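Local coordinates for protein CdiA toxin (Cupriavidus taiwanensis, PDB 5T87) that forms the C-terminal toxin domain of a contact-dependent growth inhibition protein, probably a catalytic toxin, held here in complex with its CdiI immunity protein, at residues T31-V36 and G47-W52. Sequence-based numbering, arbitrary orientation.
Sequences TGEFVV and GHVRAW
The carbonyl oxygen of F34 takes the backbone N-H of R50, with O and N 2.8 Å apart, and V49 makes a CA-H...O contact with the same oxygen. Further along, V36 and H48 exchange two backbone bonds, V36 N to H48 O and H48 N to V36 O, each 3.0 Å, as an antiparallel hydrogen-bonded pair; V35 and V49 between them are a non-hydrogen-bonded pair. This joins strands 34-41 and 44-50 of a beta hairpin, the latter an outermost strand of the chain's four-stranded sheet.

On the face carrying V36, the H48 imidazole lies alongside the valine, with V36 CB 3.4 Å from H48 NE2 and over one face of the ring. H48 CG sits between backbone N and carbonyl carbon (chi1 60°), which brings the ring back beside V36. R50 runs extended from CG to NE across V36, whose CG2 lies over one guanidinium face, 3.7 Å from NE. R50 NE then donates to H48 NE2 at 3.1 Å, in the imidazole plane but bent (146° at the hydrogen). On the same face, just past strand 44-50, W52 meets the ring of F34 obliquely, planes at 53°; W52 CE3 comes over one face of F34, 3.5 Å from F34 CZ.

R50 NH1 bonds to D54 O, and NH2 makes a salt bridge to D108 of the CdiI immunity chain, whose H72 meets the H48 ring. The arginine is therefore fixed at three nitrogens, and its NE bond probably restrains the rotation of the H48 ring, tying this imidazole to the surface that the immunity protein covers.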
loop_
_atom_site.group_PDB
_atom_site.type_symbol
_atom_site.label_atom_id
_atom_site.label_comp_id
_atom_site.label_asym_id
_atom_site.label_seq_id
_atom_site.Cartn_x
_atom_site.Cartn_y
_atom_site.Cartn_z
ATOM N N THR E 31 20.611 -6.581 -5.355
ATOM C CA THR E 31 20.687 -6.527 -3.880
ATOM C C THR E 31 19.994 -7.694 -3.144
ATOM O O THR E 31 20.151 -7.820 -1.928
ATOM C CB THR E 31 20.154 -5.191 -3.295
ATOM O OG1 THR E 31 18.728 -5.139 -3.405
ATOM C CG2 THR E 31 20.779 -3.979 -4.000
ATOM N N GLY E 32 19.216 -8.517 -3.855
ATOM C CA GLY E 32 18.596 -9.715 -3.255
ATOM C C GLY E 32 17.365 -9.504 -2.375
ATOM O O GLY E 32 16.815 -10.470 -1.843
ATOM N N GLU E 33 16.924 -8.256 -2.226
ATOM C CA GLU E 33 15.766 -7.923 -1.388
ATOM C C GLU E 33 14.444 -8.300 -2.077
ATOM O O GLU E 33 14.373 -8.342 -3.309
ATOM C CB GLU E 33 15.789 -6.427 -1.046
ATOM C CG GLU E 33 15.461 -5.499 -2.222
ATOM C CD GLU E 33 16.142 -4.133 -2.165
ATOM O OE1 GLU E 33 16.860 -3.833 -1.183
ATOM O OE2 GLU E 33 15.963 -3.348 -3.128
ATOM N N PHE E 34 13.418 -8.595 -1.275
ATOM C CA PHE E 34 12.064 -8.863 -1.777
ATOM C C PHE E 34 11.240 -7.583 -1.697
ATOM O O PHE E 34 11.265 -6.891 -0.671
ATOM C CB PHE E 34 11.384 -9.972 -0.972
ATOM C CG PHE E 34 12.155 -11.260 -0.957
ATOM C CD1 PHE E 34 12.248 -12.040 -2.111
ATOM C CD2 PHE E 34 12.804 -11.695 0.203
ATOM C CE1 PHE E 34 12.970 -13.229 -2.106
ATOM C CE2 PHE E 34 13.523 -12.881 0.213
ATOM C CZ PHE E 34 13.609 -13.649 -0.943
ATOM N N VAL E 35 10.505 -7.287 -2.778
ATOM C CA VAL E 35 9.808 -5.995 -2.959
ATOM C C VAL E 35 8.327 -6.149 -3.315
ATOM O O VAL E 35 7.986 -6.883 -4.248
ATOM C CB VAL E 35 10.468 -5.136 -4.063
ATOM C CG1 VAL E 35 9.862 -3.732 -4.083
ATOM C CG2 VAL E 35 11.978 -5.062 -3.863
ATOM N N VAL E 36 7.475 -5.429 -2.574
ATOM C CA VAL E 36 6.026 -5.373 -2.804
ATOM C C VAL E 36 5.664 -4.023 -3.425
ATOM O O VAL E 36 6.064 -2.965 -2.912
ATOM C CB VAL E 36 5.241 -5.528 -1.487
ATOM C CG1 VAL E 36 3.734 -5.383 -1.724
ATOM C CG2 VAL E 36 5.555 -6.856 -0.809
ATOM N N GLY E 47 6.504 1.282 -3.756
ATOM C CA GLY E 47 6.973 0.007 -3.239
ATOM C C GLY E 47 7.719 0.048 -1.930
ATOM O O GLY E 47 8.208 1.109 -1.499
ATOM N N HIS E 48 7.797 -1.126 -1.302
ATOM C CA HIS E 48 8.528 -1.281 -0.041
ATOM C C HIS E 48 9.250 -2.609 0.019
ATOM O O HIS E 48 8.863 -3.567 -0.657
ATOM C CB HIS E 48 7.593 -1.118 1.175
ATOM C CG HIS E 48 6.477 -2.115 1.225
ATOM N ND1 HIS E 48 5.230 -1.857 0.703
ATOM C CD2 HIS E 48 6.418 -3.366 1.738
ATOM C CE1 HIS E 48 4.451 -2.908 0.884
ATOM N NE2 HIS E 48 5.150 -3.838 1.504
ATOM N N VAL E 49 10.286 -2.662 0.857
ATOM C CA VAL E 49 11.077 -3.886 1.062
ATOM C C VAL E 49 10.439 -4.794 2.121
ATOM O O VAL E 49 9.928 -4.313 3.139
ATOM C CB VAL E 49 12.506 -3.547 1.523
ATOM C CG1 VAL E 49 13.339 -4.819 1.683
ATOM C CG2 VAL E 49 13.163 -2.572 0.556
ATOM N N ARG E 50 10.482 -6.099 1.890
ATOM C CA ARG E 50 10.043 -7.059 2.901
ATOM C C ARG E 50 11.040 -8.201 3.127
ATOM O O ARG E 50 11.838 -8.523 2.254
ATOM C CB ARG E 50 8.665 -7.625 2.542
ATOM C CG ARG E 50 7.498 -6.696 2.844
ATOM C CD ARG E 50 6.187 -7.470 2.918
ATOM N NE ARG E 50 5.022 -6.583 2.854
ATOM C CZ ARG E 50 3.749 -6.987 2.878
ATOM N NH1 ARG E 50 3.441 -8.275 3.031
ATOM N NH2 ARG E 50 2.776 -6.086 2.802
ATOM N N ALA E 51 10.975 -8.791 4.319
ATOM C CA ALA E 51 11.709 -10.014 4.654
ATOM C C ALA E 51 10.894 -11.253 4.240
ATOM O O ALA E 51 9.675 -11.282 4.412
ATOM C CB ALA E 51 11.997 -10.049 6.149
ATOM N N TRP E 52 11.574 -12.276 3.723
ATOM C CA TRP E 52 10.930 -13.505 3.232
ATOM C C TRP E 52 9.721 -14.000 4.064
ATOM O O TRP E 52 8.686 -14.345 3.499
ATOM C CB TRP E 52 11.968 -14.638 3.104
ATOM C CG TRP E 52 11.345 -15.927 2.680
ATOM C CD1 TRP E 52 11.051 -16.993 3.478
ATOM C CD2 TRP E 52 10.878 -16.264 1.367
ATOM N NE1 TRP E 52 10.445 -17.982 2.739
ATOM C CE2 TRP E 52 10.327 -17.563 1.440
ATOM C CE3 TRP E 52 10.884 -15.602 0.134
ATOM C CZ2 TRP E 52 9.785 -18.215 0.323
ATOM C CZ3 TRP E 52 10.345 -16.249 -0.975
ATOM C CH2 TRP E 52 9.803 -17.544 -0.870
#